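Local coordinates for fatty acid-binding protein homolog 8 (Caenorhabditis elegans, PDB 6C1Z) that chaperones unsaturated fatty acids such as oleic acid from the lysosome to the nucleus, where it switches on the transcription of longevity genes, at residues N92-D100 against S108-E116; E116-Y124 against I130-E138. All coordinates share one frame; numbering follows the deposited sequence.

Contact 1 of 2, residues N92-D100 against S108-E116; sequences NGKFISHQD and SSVFTTWLE. With SO4 (sulfate ion), chain B.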
# COMPACT_ATOMS: atom_id res chain seq x y z
N ASN A 92 6.66 -0.09 15.87
CA ASN A 92 5.59 0.36 16.74
C ASN A 92 4.22 -0.14 16.26
O ASN A 92 3.23 0.59 16.27
CB ASN A 92 5.62 1.88 16.90
CG ASN A 92 6.91 2.36 17.52
OD1 ASN A 92 7.33 1.85 18.56
ND2 ASN A 92 7.56 3.33 16.89
N GLY A 93 4.18 -1.41 15.86
CA GLY A 93 2.92 -2.04 15.51
C GLY A 93 2.44 -1.79 14.09
O GLY A 93 1.31 -2.18 13.78
N LYS A 94 3.23 -1.11 13.26
CA LYS A 94 2.78 -0.69 11.94
C LYS A 94 3.76 -1.15 10.88
O LYS A 94 4.97 -1.16 11.10
CB LYS A 94 2.69 0.83 11.84
CG LYS A 94 1.96 1.50 12.99
CD LYS A 94 1.70 2.96 12.68
CE LYS A 94 0.78 3.60 13.72
NZ LYS A 94 1.38 3.56 15.08
N PHE A 95 3.24 -1.55 9.72
CA PHE A 95 4.07 -1.74 8.54
C PHE A 95 4.31 -0.40 7.85
O PHE A 95 3.36 0.33 7.57
CB PHE A 95 3.44 -2.69 7.52
CG PHE A 95 3.46 -4.14 7.89
CD1 PHE A 95 2.40 -4.70 8.59
CD2 PHE A 95 4.50 -4.96 7.48
CE1 PHE A 95 2.40 -6.03 8.91
CE2 PHE A 95 4.50 -6.30 7.78
CZ PHE A 95 3.45 -6.85 8.50
N ILE A 96 5.56 -0.05 7.62
CA ILE A 96 5.93 1.20 6.98
C ILE A 96 6.76 0.86 5.76
O ILE A 96 7.81 0.21 5.88
CB ILE A 96 6.74 2.10 7.92
CG1 ILE A 96 5.96 2.34 9.21
CG2 ILE A 96 7.06 3.41 7.21
CD1 ILE A 96 6.74 3.12 10.25
N SER A 97 6.29 1.27 4.58
CA SER A 97 7.02 1.09 3.34
C SER A 97 7.52 2.43 2.79
O SER A 97 6.73 3.35 2.57
CB SER A 97 6.15 0.40 2.31
OG SER A 97 6.91 0.26 1.11
N HIS A 98 8.84 2.53 2.61
CA HIS A 98 9.45 3.65 1.90
C HIS A 98 9.68 3.23 0.46
O HIS A 98 10.54 2.39 0.18
CB HIS A 98 10.75 4.08 2.57
CG HIS A 98 10.52 4.87 3.82
ND1 HIS A 98 10.23 4.28 5.04
CD2 HIS A 98 10.44 6.20 4.02
CE1 HIS A 98 10.05 5.23 5.95
NE2 HIS A 98 10.15 6.40 5.35
N GLN A 99 8.89 3.78 -0.44
CA GLN A 99 8.97 3.48 -1.86
C GLN A 99 9.75 4.64 -2.48
O GLN A 99 9.17 5.69 -2.75
CB GLN A 99 7.57 3.34 -2.44
CG GLN A 99 7.59 2.96 -3.93
CD GLN A 99 6.21 2.92 -4.54
OE1 GLN A 99 5.65 3.94 -4.93
NE2 GLN A 99 5.63 1.72 -4.61
N ASP A 100 11.04 4.44 -2.70
CA ASP A 100 11.94 5.50 -3.15
C ASP A 100 12.07 5.52 -4.67
O ASP A 100 12.33 4.49 -5.31
CB ASP A 100 13.34 5.34 -2.54
CG ASP A 100 13.38 5.58 -1.04
OD1 ASP A 100 12.46 6.22 -0.49
OD2 ASP A 100 14.36 5.15 -0.41
N SER A 108 8.55 9.76 -4.81
CA SER A 108 8.65 8.76 -3.76
C SER A 108 7.40 8.81 -2.91
O SER A 108 6.70 9.84 -2.85
CB SER A 108 9.89 9.03 -2.90
OG SER A 108 11.07 8.94 -3.66
N SER A 109 7.12 7.70 -2.22
CA SER A 109 5.95 7.59 -1.37
C SER A 109 6.31 6.88 -0.07
O SER A 109 7.28 6.13 0.00
CB SER A 109 4.82 6.78 -2.01
OG SER A 109 4.27 7.44 -3.13
N VAL A 110 5.50 7.13 0.96
CA VAL A 110 5.55 6.36 2.21
C VAL A 110 4.17 5.78 2.45
O VAL A 110 3.18 6.51 2.46
CB VAL A 110 5.97 7.22 3.41
CG1 VAL A 110 6.01 6.37 4.68
CG2 VAL A 110 7.33 7.81 3.16
N PHE A 111 4.11 4.46 2.65
CA PHE A 111 2.87 3.76 2.93
C PHE A 111 2.91 3.25 4.37
O PHE A 111 3.90 2.67 4.80
CB PHE A 111 2.69 2.57 2.00
CG PHE A 111 2.86 2.91 0.55
CD1 PHE A 111 2.05 3.84 -0.07
CD2 PHE A 111 3.85 2.31 -0.19
CE1 PHE A 111 2.23 4.14 -1.44
CE2 PHE A 111 4.02 2.61 -1.55
CZ PHE A 111 3.20 3.51 -2.15
N THR A 112 1.85 3.50 5.12
CA THR A 112 1.77 3.04 6.50
C THR A 112 0.51 2.22 6.64
O THR A 112 -0.56 2.67 6.22
CB THR A 112 1.73 4.23 7.46
OG1 THR A 112 2.85 5.08 7.19
CG2 THR A 112 1.80 3.74 8.90
N THR A 113 0.64 1.02 7.21
CA THR A 113 -0.49 0.12 7.41
C THR A 113 -0.54 -0.24 8.89
O THR A 113 0.45 -0.67 9.46
CB THR A 113 -0.35 -1.14 6.56
OG1 THR A 113 -0.22 -0.77 5.18
CG2 THR A 113 -1.54 -2.04 6.67
N TRP A 114 -1.72 -0.06 9.49
CA TRP A 114 -1.84 -0.28 10.92
C TRP A 114 -3.25 -0.74 11.23
O TRP A 114 -4.15 -0.66 10.41
CB TRP A 114 -1.37 0.93 11.75
CG TRP A 114 -2.31 2.09 11.84
CD1 TRP A 114 -3.12 2.40 12.90
CD2 TRP A 114 -2.51 3.12 10.86
NE1 TRP A 114 -3.83 3.54 12.62
CE2 TRP A 114 -3.45 4.03 11.41
CE3 TRP A 114 -1.97 3.38 9.59
CZ2 TRP A 114 -3.90 5.15 10.71
CZ3 TRP A 114 -2.40 4.51 8.91
CH2 TRP A 114 -3.36 5.39 9.48
N LEU A 115 -3.44 -1.25 12.44
CA LEU A 115 -4.73 -1.76 12.90
C LEU A 115 -5.30 -0.87 14.00
O LEU A 115 -4.57 -0.42 14.90
CB LEU A 115 -4.60 -3.18 13.42
CG LEU A 115 -4.06 -4.25 12.46
CD1 LEU A 115 -4.02 -5.60 13.12
CD2 LEU A 115 -4.90 -4.30 11.21
N GLU A 116 -6.60 -0.63 13.94
CA GLU A 116 -7.29 0.12 14.97
C GLU A 116 -8.63 -0.53 15.20
O GLU A 116 -9.47 -0.55 14.30
CB GLU A 116 -7.48 1.58 14.58
CG GLU A 116 -6.21 2.35 14.71
CD GLU A 116 -6.39 3.82 14.51
OE1 GLU A 116 -7.50 4.23 14.10
OE2 GLU A 116 -5.41 4.55 14.73
S SO4 B . 9.99 13.16 -4.13
O1 SO4 B . 11.05 12.17 -3.92
O2 SO4 B . 10.18 14.31 -3.26
O3 SO4 B . 9.97 13.59 -5.52
O4 SO4 B . 8.70 12.51 -3.87
O HOH W 1 -1.18 -1.46 14.30
O HOH W 2 2.39 -0.17 4.70
O HOH W 3 5.79 6.62 -5.22
O HOH W 4 9.98 6.96 0.44
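Gln-99 and Phe-111 meet on the inward face of an antiparallel hairpin in the ten-stranded beta barrel of the fatty acid-binding proteins. The Gln-99 chain runs extended, CG anti to the backbone N (chi1 -178°), and brings its amide to the edge of the Phe-111 ring, with NE2 3.6 Å from CE2 and the two planes nearly perpendicular. Both ends of this buried amide are satisfied: NE2 bonds to Glu-76, while OE1 accepts from a water that also takes a hydrogen bond from Ser-109 OG, whose other partner is Tyr-23. With the amide gone, as in an alanine here, Glu-76 and that water would probably each lose a partner and the edge of Phe-111 its neighbour. The backbone is paired twice at each of Phe-95/Thr-113, Ser-97/Phe-111 and Gln-99/Ser-109; the straightest bond runs from Ser-97 N to Phe-111 O (2.8 Å, 169°). Ser-108 N donates to sulfate O4 (2.9 Å), an ion probably from the crystallisation liquor and also bonded by Lys-101. Small Ser-97 suits its place, its CB 3.9 Å from Phe-111 CD2 in the ring plane. Phe-95 O, besides holding Thr-113 N, accepts from a water bound to Thr-113 OG1, and that hydroxyl is also bonded to Gln-122. The other face carries Ile-96, His-98, Val-110 and Thr-112: Ile-96 CG2 lies 4.0 Å from Val-110 CG1, and His-98 runs beside Val-110. Lys-94 runs alongside Trp-114, putting CE over the face of the five-membered ring in a CH-pi contact. Trp-114 NE1 donates within its own strand to Glu-116 OE2 at 2.8 Å, from above the carboxylate plane.

Contact 2 of 2, residues E116-Y124 against I130-E138; sequences ENGKLLQTY and ICRREFVKE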
# COMPACT_ATOMS: atom_id res chain seq x y z
N GLU A 116 -6.60 -0.63 13.94
CA GLU A 116 -7.29 0.12 14.97
C GLU A 116 -8.63 -0.53 15.20
O GLU A 116 -9.47 -0.55 14.30
CB GLU A 116 -7.48 1.58 14.58
CG GLU A 116 -6.21 2.35 14.71
CD GLU A 116 -6.39 3.82 14.51
OE1 GLU A 116 -7.50 4.23 14.10
OE2 GLU A 116 -5.41 4.55 14.73
N ASN A 117 -8.84 -1.02 16.40
CA ASN A 117 -10.14 -1.48 16.83
C ASN A 117 -10.78 -2.40 15.80
O ASN A 117 -11.96 -2.29 15.47
CB ASN A 117 -11.04 -0.28 17.18
CG ASN A 117 -10.39 0.63 18.20
OD1 ASN A 117 -9.99 0.18 19.26
ND2 ASN A 117 -10.26 1.91 17.86
N GLY A 118 -9.98 -3.33 15.29
CA GLY A 118 -10.48 -4.36 14.41
C GLY A 118 -10.46 -4.00 12.94
O GLY A 118 -10.68 -4.88 12.10
N LYS A 119 -10.19 -2.75 12.60
CA LYS A 119 -10.10 -2.31 11.22
C LYS A 119 -8.65 -2.18 10.82
O LYS A 119 -7.76 -2.05 11.66
CB LYS A 119 -10.81 -0.97 11.04
CG LYS A 119 -12.32 -1.05 11.26
CD LYS A 119 -13.02 0.22 10.80
CE LYS A 119 -14.45 -0.06 10.36
NZ LYS A 119 -15.15 1.13 9.82
N LEU A 120 -8.41 -2.20 9.52
CA LEU A 120 -7.09 -1.97 8.97
C LEU A 120 -7.08 -0.63 8.24
O LEU A 120 -7.97 -0.34 7.43
CB LEU A 120 -6.67 -3.10 8.05
CG LEU A 120 -5.29 -2.98 7.40
CD1 LEU A 120 -4.70 -4.38 7.18
CD2 LEU A 120 -5.38 -2.24 6.09
N LEU A 121 -6.10 0.21 8.58
CA LEU A 121 -5.98 1.56 8.05
C LEU A 121 -4.69 1.67 7.25
O LEU A 121 -3.70 1.01 7.57
CB LEU A 121 -6.02 2.64 9.16
CG LEU A 121 -7.41 3.04 9.67
CD1 LEU A 121 -8.10 1.89 10.37
CD2 LEU A 121 -7.32 4.24 10.60
N GLN A 122 -4.74 2.45 6.19
CA GLN A 122 -3.54 2.76 5.44
C GLN A 122 -3.46 4.25 5.17
O GLN A 122 -4.48 4.92 5.01
CB GLN A 122 -3.46 2.04 4.12
CG GLN A 122 -3.43 0.54 4.23
CD GLN A 122 -3.13 -0.11 2.92
OE1 GLN A 122 -3.88 0.03 1.95
NE2 GLN A 122 -2.06 -0.88 2.90
N THR A 123 -2.24 4.77 5.11
CA THR A 123 -2.00 6.06 4.49
C THR A 123 -0.99 5.88 3.37
O THR A 123 -0.04 5.12 3.51
CB THR A 123 -1.51 7.13 5.49
OG1 THR A 123 -0.37 6.64 6.22
CG2 THR A 123 -2.62 7.51 6.47
N TYR A 124 -1.22 6.60 2.28
CA TYR A 124 -0.25 6.72 1.20
C TYR A 124 0.11 8.19 1.09
O TYR A 124 -0.76 9.03 0.86
CB TYR A 124 -0.80 6.23 -0.15
CG TYR A 124 -1.65 4.99 -0.15
CD1 TYR A 124 -1.40 3.94 0.73
CD2 TYR A 124 -2.69 4.85 -1.06
CE1 TYR A 124 -2.19 2.81 0.71
CE2 TYR A 124 -3.47 3.72 -1.07
CZ TYR A 124 -3.20 2.71 -0.18
OH TYR A 124 -4.01 1.58 -0.20
N ILE A 130 -1.58 13.29 1.40
CA ILE A 130 -1.81 12.05 2.14
C ILE A 130 -3.18 11.50 1.78
O ILE A 130 -4.19 12.20 1.91
CB ILE A 130 -1.69 12.26 3.66
CG1 ILE A 130 -0.26 12.61 4.03
CG2 ILE A 130 -2.11 10.99 4.40
CD1 ILE A 130 -0.10 13.01 5.45
N CYS A 131 -3.20 10.25 1.36
CA CYS A 131 -4.42 9.48 1.12
C CYS A 131 -4.67 8.60 2.34
O CYS A 131 -3.73 8.04 2.89
CB CYS A 131 -4.27 8.60 -0.14
SG CYS A 131 -5.42 7.20 -0.24
N ARG A 132 -5.93 8.47 2.75
CA ARG A 132 -6.31 7.63 3.88
C ARG A 132 -7.31 6.59 3.40
O ARG A 132 -8.26 6.92 2.69
CB ARG A 132 -6.94 8.47 5.01
CG ARG A 132 -6.08 9.61 5.52
CD ARG A 132 -6.81 10.48 6.55
NE ARG A 132 -5.88 11.46 7.11
CZ ARG A 132 -4.93 11.14 7.98
NH1 ARG A 132 -4.81 9.89 8.40
NH2 ARG A 132 -4.11 12.08 8.43
N ARG A 133 -7.08 5.34 3.76
CA ARG A 133 -7.98 4.26 3.41
C ARG A 133 -8.26 3.42 4.64
O ARG A 133 -7.42 3.29 5.52
CB ARG A 133 -7.43 3.41 2.28
CG ARG A 133 -7.93 3.98 0.95
CD ARG A 133 -6.93 3.96 -0.13
NE ARG A 133 -7.12 2.85 -1.04
CZ ARG A 133 -7.99 2.83 -2.05
NH1 ARG A 133 -8.81 3.84 -2.25
NH2 ARG A 133 -8.06 1.78 -2.85
N GLU A 134 -9.48 2.88 4.70
CA GLU A 134 -9.92 2.04 5.79
C GLU A 134 -10.55 0.78 5.22
O GLU A 134 -11.36 0.85 4.28
CB GLU A 134 -10.92 2.81 6.64
CG GLU A 134 -11.47 2.05 7.81
CD GLU A 134 -12.51 2.87 8.56
OE1 GLU A 134 -13.46 3.36 7.91
OE2 GLU A 134 -12.35 3.05 9.78
N PHE A 135 -10.22 -0.37 5.82
CA PHE A 135 -10.68 -1.69 5.40
C PHE A 135 -11.28 -2.42 6.59
O PHE A 135 -10.90 -2.21 7.75
CB PHE A 135 -9.51 -2.58 4.94
CG PHE A 135 -8.74 -2.06 3.73
CD1 PHE A 135 -7.86 -1.00 3.83
CD2 PHE A 135 -8.89 -2.68 2.49
CE1 PHE A 135 -7.17 -0.57 2.74
CE2 PHE A 135 -8.21 -2.25 1.39
CZ PHE A 135 -7.35 -1.20 1.50
N VAL A 136 -12.23 -3.31 6.30
CA VAL A 136 -12.82 -4.21 7.29
C VAL A 136 -12.46 -5.65 6.94
O VAL A 136 -12.25 -6.00 5.77
CB VAL A 136 -14.34 -4.06 7.42
CG1 VAL A 136 -14.70 -2.64 7.76
CG2 VAL A 136 -15.05 -4.54 6.15
N LYS A 137 -12.40 -6.49 7.96
CA LYS A 137 -12.09 -7.90 7.74
C LYS A 137 -13.16 -8.55 6.87
O LYS A 137 -14.36 -8.39 7.11
CB LYS A 137 -12.00 -8.61 9.08
CG LYS A 137 -11.10 -9.84 9.09
CD LYS A 137 -9.65 -9.45 8.84
CE LYS A 137 -8.71 -10.64 8.94
NZ LYS A 137 -8.62 -11.14 10.33
N GLU A 138 -12.73 -9.27 5.83
CA GLU A 138 -13.67 -9.97 4.94
C GLU A 138 -14.53 -10.92 5.74
O GLU A 138 -14.09 -12.02 6.08
CB GLU A 138 -12.91 -10.74 3.86
CG GLU A 138 -13.76 -11.18 2.67
CD GLU A 138 -12.97 -11.97 1.65
OE1 GLU A 138 -12.17 -12.83 2.07
OE2 GLU A 138 -13.12 -11.73 0.43
O HOH W 5 -12.94 -5.07 10.69
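Leu-120 lays its CD2 against the Phe-135 ring, 3.6 Å from CD1, side by side as an apolar pair on the inward face. Farther along that face Gln-122 crosses Phe-135, its OE1 3.4 Å from CE1; Gln-122 OE1 also accepts from Tyr-124 OH at 2.7 Å, from above the amide plane. Tyr-124 OH takes a weak bond from Arg-133 NE, and the bent Arg-133 chain sets CD 3.6 Å from Tyr-124 CE2; its NH1 is held by Ser-17. In many relatives a buried arginine on the last strand helps bind the fatty acid carboxylate, and Arg-133 probably occupies the corresponding position. Small Cys-131 fits beside Tyr-124 in an oblique sulfur-aromatic contact. On the opposite face Lys-119 and Glu-134 form a salt bridge, NZ to OE1 3.4 Å; Glu-134 CG stands anti to the backbone N (chi1 179°), which brings the carboxylate beside the lysine chain. A type I' turn from Glu-116 to Lys-119 leads into the first strand, Gly-118 taking backbone angles that would strain a side chain. Strand 109-116 flanks 119-126 and strand 10-18 flanks 129-137; Leu-44 of strand 43-49, next beyond 10-18, touches Leu-120, Gln-122 and Phe-135, while Phe-20 of helix 20-27 makes a cation-pi contact with Arg-133.

In the fold
The two contacts are successive antiparallel hairpins of one sheet, sharing Glu-116 where strand 109-116 turns into 119-126. These middle strands are themselves paired, through Trp-114 O with Leu-121 N and Thr-112 O with Thr-123 N, so four strands form a continuous part of the barrel wall. Each contact is partly buried, with an inward, buried face and a more exposed outer one. Inside, between its own two strands, contact 1 links its polar side chains through water, whereas contact 2 has a direct, weak side-chain bond; Phe-111 and Tyr-124 join the two linings. Outside, lysine rests on tryptophan in contact 1 but faces glutamate in contact 2.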